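Local coordinates for protelomerase (Agrobacterium tumefaciens, PDB 4F43), which generates and protects the hairpin ends of the linear chromosome, as a telomere resolvase that binds hairpin DNA, at residues 38-43 and 50-55; 77-82 and 87-92. The protein carries 1 engineered substitution. One frame throughout, in Å; residues are numbered along the deposited sequence.

Contact 1 (38-43 and 50-55)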
loop_
_atom_site.group_PDB
_atom_site.type_symbol
_atom_site.label_atom_id
_atom_site.label_comp_id
_atom_site.label_asym_id
_atom_site.label_seq_id
_atom_site.Cartn_x
_atom_site.Cartn_y
_atom_site.Cartn_z
ATOM N N ALA A 38 25.139 -4.068 -16.202
ATOM C CA ALA A 38 26.010 -4.380 -17.330
ATOM C C ALA A 38 27.482 -4.274 -16.943
ATOM O O ALA A 38 28.276 -5.167 -17.240
ATOM C CB ALA A 38 25.703 -3.463 -18.504
ATOM N N ALA A 39 27.836 -3.178 -16.278
ATOM C CA ALA A 39 29.213 -2.946 -15.856
ATOM C C ALA A 39 29.630 -3.923 -14.763
ATOM O O ALA A 39 30.811 -4.246 -14.631
ATOM C CB ALA A 39 29.387 -1.511 -15.381
ATOM N N MET A 40 28.662 -4.393 -13.983
ATOM C CA MET A 40 28.944 -5.353 -12.917
ATOM C C MET A 40 29.392 -6.715 -13.446
ATOM O O MET A 40 30.020 -7.493 -12.727
ATOM C CB MET A 40 27.728 -5.527 -12.007
ATOM C CG MET A 40 27.449 -4.340 -11.104
ATOM S SD MET A 40 26.157 -4.709 -9.905
ATOM C CE MET A 40 26.860 -6.144 -9.101
ATOM N N ASN A 41 29.062 -7.002 -14.702
ATOM C CA ASN A 41 29.388 -8.291 -15.305
ATOM C C ASN A 41 30.887 -8.542 -15.450
ATOM O O ASN A 41 31.571 -7.845 -16.195
ATOM C CB ASN A 41 28.704 -8.434 -16.668
ATOM C CG ASN A 41 27.229 -8.754 -16.549
ATOM O OD1 ASN A 41 26.817 -9.904 -16.706
ATOM N ND2 ASN A 41 26.424 -7.739 -16.262
ATOM N N GLY A 42 31.391 -9.543 -14.733
ATOM C CA GLY A 42 32.781 -9.942 -14.856
ATOM C C GLY A 42 33.681 -9.431 -13.746
ATOM O O GLY A 42 34.843 -9.826 -13.650
ATOM N N MET A 43 33.147 -8.551 -12.905
ATOM C CA MET A 43 33.923 -7.980 -11.808
ATOM C C MET A 43 34.235 -9.001 -10.721
ATOM O O MET A 43 33.366 -9.761 -10.298
ATOM C CB MET A 43 33.205 -6.775 -11.196
ATOM C CG MET A 43 33.374 -5.488 -11.978
ATOM S SD MET A 43 32.843 -4.046 -11.040
ATOM C CE MET A 43 33.254 -2.729 -12.179
ATOM N N GLN A 50 33.015 -0.773 -5.478
ATOM C CA GLN A 50 32.860 0.387 -4.612
ATOM C C GLN A 50 32.918 1.684 -5.410
ATOM O O GLN A 50 32.190 2.626 -5.118
ATOM C CB GLN A 50 33.937 0.394 -3.528
ATOM C CG GLN A 50 33.729 1.457 -2.460
ATOM C CD GLN A 50 32.563 1.140 -1.545
ATOM O OE1 GLN A 50 32.407 0.006 -1.092
ATOM N NE2 GLN A 50 31.735 2.141 -1.271
ATOM N N ALA A 51 33.788 1.729 -6.413
ATOM C CA ALA A 51 33.908 2.912 -7.261
ATOM C C ALA A 51 32.650 3.112 -8.102
ATOM O O ALA A 51 32.140 4.229 -8.228
ATOM C CB ALA A 51 35.133 2.802 -8.155
ATOM N N LEU A 52 32.163 2.015 -8.675
ATOM C CA LEU A 52 30.955 2.033 -9.490
ATOM C C LEU A 52 29.776 2.549 -8.672
ATOM O O LEU A 52 29.034 3.430 -9.115
ATOM C CB LEU A 52 30.660 0.625 -10.017
ATOM C CG LEU A 52 29.617 0.459 -11.124
ATOM C CD1 LEU A 52 30.044 1.196 -12.383
ATOM C CD2 LEU A 52 29.382 -1.018 -11.418
ATOM N N TRP A 53 29.622 2.007 -7.467
ATOM C CA TRP A 53 28.537 2.417 -6.585
ATOM C C TRP A 53 28.714 3.848 -6.085
ATOM O O TRP A 53 27.735 4.545 -5.832
ATOM C CB TRP A 53 28.405 1.456 -5.402
ATOM C CG TRP A 53 27.292 1.819 -4.469
ATOM C CD1 TRP A 53 27.406 2.226 -3.172
ATOM C CD2 TRP A 53 25.890 1.826 -4.769
ATOM N NE1 TRP A 53 26.163 2.477 -2.643
ATOM C CE2 TRP A 53 25.215 2.242 -3.604
ATOM C CE3 TRP A 53 25.141 1.520 -5.910
ATOM C CZ2 TRP A 53 23.826 2.354 -3.546
ATOM C CZ3 TRP A 53 23.763 1.634 -5.851
ATOM C CH2 TRP A 53 23.119 2.049 -4.678
ATOM N N ASP A 54 29.963 4.281 -5.943
ATOM C CA ASP A 54 30.250 5.648 -5.521
ATOM C C ASP A 54 29.846 6.640 -6.603
ATOM O O ASP A 54 29.290 7.698 -6.308
ATOM C CB ASP A 54 31.728 5.817 -5.165
ATOM C CG ASP A 54 32.054 5.308 -3.775
ATOM O OD1 ASP A 54 33.114 5.691 -3.237
ATOM O OD2 ASP A 54 31.248 4.531 -3.220
ATOM N N ALA A 55 30.124 6.293 -7.855
ATOM C CA ALA A 55 29.716 7.131 -8.976
ATOM C C ALA A 55 28.194 7.150 -9.100
ATOM O O ALA A 55 27.580 8.216 -9.220
ATOM C CB ALA A 55 30.351 6.638 -10.268
#

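Contact 2 (77-82 and 87-92). With nucleotides of chain B.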
loop_
_atom_site.group_PDB
_atom_site.type_symbol
_atom_site.label_atom_id
_atom_site.label_comp_id
_atom_site.label_asym_id
_atom_site.label_seq_id
_atom_site.Cartn_x
_atom_site.Cartn_y
_atom_site.Cartn_z
ATOM N N ASN A 77 17.303 -4.580 -5.643
ATOM C CA ASN A 77 16.435 -5.599 -6.223
ATOM C C ASN A 77 16.936 -6.061 -7.587
ATOM O O ASN A 77 16.859 -7.246 -7.922
ATOM C CB ASN A 77 14.995 -5.094 -6.326
ATOM C CG ASN A 77 14.297 -5.053 -4.982
ATOM O OD1 ASN A 77 14.600 -5.845 -4.088
ATOM N ND2 ASN A 77 13.354 -4.132 -4.833
ATOM N N ALA A 78 17.457 -5.119 -8.367
ATOM C CA ALA A 78 18.032 -5.441 -9.669
ATOM C C ALA A 78 19.238 -6.361 -9.516
ATOM O O ALA A 78 19.411 -7.308 -10.285
ATOM C CB ALA A 78 18.419 -4.171 -10.407
ATOM N N ILE A 79 20.067 -6.079 -8.514
ATOM C CA ILE A 79 21.236 -6.902 -8.228
ATOM C C ILE A 79 20.818 -8.304 -7.792
ATOM O O ILE A 79 21.386 -9.299 -8.246
ATOM C CB ILE A 79 22.126 -6.270 -7.139
ATOM C CG1 ILE A 79 22.636 -4.901 -7.589
ATOM C CG2 ILE A 79 23.297 -7.183 -6.811
ATOM C CD1 ILE A 79 23.431 -4.162 -6.532
ATOM N N ARG A 80 19.821 -8.374 -6.913
ATOM C CA ARG A 80 19.303 -9.659 -6.450
ATOM C C ARG A 80 18.745 -10.478 -7.606
ATOM O O ARG A 80 18.887 -11.701 -7.639
ATOM C CB ARG A 80 18.219 -9.460 -5.390
ATOM C CG ARG A 80 18.725 -8.908 -4.070
ATOM C CD ARG A 80 17.601 -8.838 -3.050
ATOM N NE ARG A 80 18.039 -8.267 -1.781
ATOM C CZ ARG A 80 18.478 -8.981 -0.750
ATOM N NH1 ARG A 80 18.854 -8.373 0.367
ATOM N NH2 ARG A 80 18.541 -10.303 -0.836
ATOM N N GLU A 81 18.111 -9.797 -8.556
ATOM C CA GLU A 81 17.530 -10.468 -9.712
ATOM C C GLU A 81 18.605 -10.965 -10.673
ATOM O O GLU A 81 18.514 -12.075 -11.199
ATOM C CB GLU A 81 16.565 -9.535 -10.448
ATOM C CG GLU A 81 15.881 -10.172 -11.648
ATOM C CD GLU A 81 15.024 -9.189 -12.420
ATOM O OE1 GLU A 81 14.225 -9.633 -13.272
ATOM O OE2 GLU A 81 15.151 -7.970 -12.179
ATOM N N ALA A 82 19.624 -10.141 -10.893
ATOM C CA ALA A 82 20.658 -10.449 -11.874
ATOM C C ALA A 82 21.661 -11.494 -11.391
ATOM O O ALA A 82 21.936 -12.466 -12.093
ATOM C CB ALA A 82 21.379 -9.178 -12.296
ATOM N N HIS A 87 25.974 -11.937 -3.613
ATOM C CA HIS A 87 26.924 -11.011 -4.216
ATOM C C HIS A 87 27.369 -9.941 -3.223
ATOM O O HIS A 87 26.544 -9.373 -2.507
ATOM C CB HIS A 87 26.319 -10.366 -5.463
ATOM C CG HIS A 87 27.339 -9.880 -6.445
ATOM N ND1 HIS A 87 28.003 -8.682 -6.301
ATOM C CD2 HIS A 87 27.809 -10.435 -7.588
ATOM C CE1 HIS A 87 28.837 -8.517 -7.311
ATOM N NE2 HIS A 87 28.738 -9.567 -8.107
ATOM N N PRO A 88 28.683 -9.664 -3.180
ATOM C CA PRO A 88 29.282 -8.690 -2.259
ATOM C C PRO A 88 28.766 -7.271 -2.482
ATOM O O PRO A 88 28.833 -6.443 -1.574
ATOM C CB PRO A 88 30.775 -8.761 -2.599
ATOM C CG PRO A 88 30.962 -10.101 -3.217
ATOM C CD PRO A 88 29.705 -10.351 -3.988
ATOM N N MET A 89 28.259 -7.002 -3.681
ATOM C CA MET A 89 27.747 -5.680 -4.023
ATOM C C MET A 89 26.569 -5.303 -3.137
ATOM O O MET A 89 26.311 -4.123 -2.899
ATOM C CB MET A 89 27.326 -5.633 -5.490
ATOM C CG MET A 89 27.185 -4.232 -6.036
ATOM S SD MET A 89 28.669 -3.276 -5.695
ATOM C CE MET A 89 28.385 -1.845 -6.722
ATOM N N LEU A 90 25.858 -6.314 -2.649
ATOM C CA LEU A 90 24.727 -6.104 -1.755
ATOM C C LEU A 90 25.179 -5.500 -0.429
ATOM O O LEU A 90 24.394 -4.860 0.270
ATOM C CB LEU A 90 23.991 -7.421 -1.509
ATOM C CG LEU A 90 23.306 -8.036 -2.729
ATOM C CD1 LEU A 90 22.726 -9.398 -2.389
ATOM C CD2 LEU A 90 22.222 -7.103 -3.242
ATOM N N LYS A 91 26.446 -5.711 -0.086
ATOM C CA LYS A 91 27.007 -5.141 1.131
ATOM C C LYS A 91 27.623 -3.784 0.814
ATOM O O LYS A 91 27.945 -3.007 1.713
ATOM C CB LYS A 91 28.068 -6.069 1.724
ATOM C CG LYS A 91 27.675 -7.538 1.735
ATOM C CD LYS A 91 26.350 -7.760 2.445
ATOM C CE LYS A 91 25.857 -9.185 2.251
ATOM N NZ LYS A 91 24.503 -9.394 2.832
ATOM N N ILE A 92 27.783 -3.514 -0.476
ATOM C CA ILE A 92 28.342 -2.252 -0.939
ATOM C C ILE A 92 27.232 -1.304 -1.377
ATOM O O ILE A 92 27.204 -0.139 -0.982
ATOM C CB ILE A 92 29.310 -2.470 -2.113
ATOM C CG1 ILE A 92 30.477 -3.358 -1.680
ATOM C CG2 ILE A 92 29.811 -1.139 -2.646
ATOM C CD1 ILE A 92 31.455 -3.664 -2.792
ATOM P P DA B 21 10.366 -5.588 -1.884
ATOM O OP1 DA B 21 10.123 -7.005 -2.235
ATOM O OP2 DA B 21 11.044 -4.697 -2.854
ATOM O "O5'" DA B 21 8.970 -4.915 -1.490
ATOM C "C5'" DA B 21 8.047 -5.613 -0.654
ATOM C "C4'" DA B 21 6.778 -4.809 -0.430
ATOM O "O4'" DA B 21 7.116 -3.515 0.127
ATOM C "C3'" DA B 21 5.953 -4.503 -1.677
ATOM O "O3'" DA B 21 4.581 -4.385 -1.323
ATOM C "C2'" DA B 21 6.505 -3.150 -2.099
ATOM C "C1'" DA B 21 6.620 -2.504 -0.726
ATOM N N9 DA B 21 7.526 -1.365 -0.655
ATOM C C8 DA B 21 8.783 -1.251 -1.181
ATOM N N7 DA B 21 9.352 -0.091 -0.939
ATOM C C5 DA B 21 8.400 0.598 -0.203
ATOM C C6 DA B 21 8.371 1.886 0.371
ATOM N N6 DA B 21 9.366 2.780 0.302
ATOM N N1 DA B 21 7.252 2.230 1.036
ATOM C C2 DA B 21 6.236 1.372 1.130
ATOM N N3 DA B 21 6.146 0.143 0.638
ATOM C C4 DA B 21 7.271 -0.178 -0.019
#

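Contact 1 (38-43 and 50-55)
Leu-52 meets Ala-39, Met-40 and Met-43 with its two methyl groups. Its chain leaves helix 46-59 from CB and heads for the end of helix 28-40. At chi1 -167° CG lies opposite the backbone N, and this aims the fork at the other segment. From CG the two branches part. Across the contact CD1 meets only Ala-39, with 4.1 Å from Leu-52 CD1 to Ala-39 CB. CD2 meets three residues of 38-43. Leu-52 CD2 lies 4.0 Å from Ala-39 CB. Leu-52 CD2 is 3.9 Å from Met-40 CG. Met-43 CE comes within 4.3 Å of Leu-52 CD2. The Met-40 and Leu-52 side chains pass each other at a slant. Met-43 runs out extended, so its terminal methyl does the touching. No hydrogen bond crosses the contact.

The two segments belong to two consecutive helices, 28-40 and 46-59, joined by a short loop, in the N-terminal helical part of this construct, which is itself a piece of the longer protelomerase. A type II beta turn from Met-40 to Met-43 follows helix 28-40 and opens the link to helix 46-59. Gly-42 takes its third position with a positive phi of 101°. Just ahead of it, Asn-41 OD1 accepts from Gly-6 N, and the Gly-42 backbone bonds with Lys-4, so the N-terminal tail is tied to the turn.

Met-40 also touches Phe-83, His-87 and Met-89.

Contact 2 (77-82 and 87-92)
Ile-79 packs on Leu-90 and Met-89, and these apolar pairs carry the contact. Ile-79 CG2 and Leu-90 CD2 are 3.7 Å apart, and the two side chains run past each other in opposite directions. Ile-79 CD1 reaches Met-89 CG at 3.8 Å, with the chains nearly at right angles. Arg-80 CG also touches Leu-90 CD2, at 4.0 Å, the two side chains crossing at about a right angle.

The polar ends act apart from these apolar pairs. Arg-80 is in a salt bridge through NH2 with Asp-85 OD1, in the loop between the segments. On the helix 65-82 side, Asn-77 ND2 donates to OP2 of DA21 of chain B at 3.1 Å, while its CB points away from 87-92.

Capping comes next. His-87 ND1 accepts from Met-89 N at 3.1 Å, and the donor lies near the ring plane, 14° out of it. Pro-88 CD lies over one face of this ring, toward the rim. The bond is consistent with an unprotonated ND1.

Together these make a compact helical hairpin: helix 65-82 is followed by a short loop and a weakly bonded helical turn at about 89-92, capped by His-87, while Asn-77 reaches the DNA backbone.

Contacts 1 and 2 follow one another along the chain, with centres 11 Å apart. They meet by packing. Met-40 CE, from contact 1, lies 3.6 Å from His-87 CE1 in contact 2. Trp-53 CB is likewise 3.6 Å from Met-89 CE. Met-89 thus reaches Trp-53 with its terminal methyl. Trp-53 CD1 comes within 3.2 Å of Ile-92 O. The short helix 89-92 sits against both helix 46-59 and helix 65-82. Relative to the DNA the two differ. Contact 2 carries Asn-77, which bonds directly to a phosphate oxygen of chain B. The nearest atom of contact 1 stays about 9 Å from the nucleic acid.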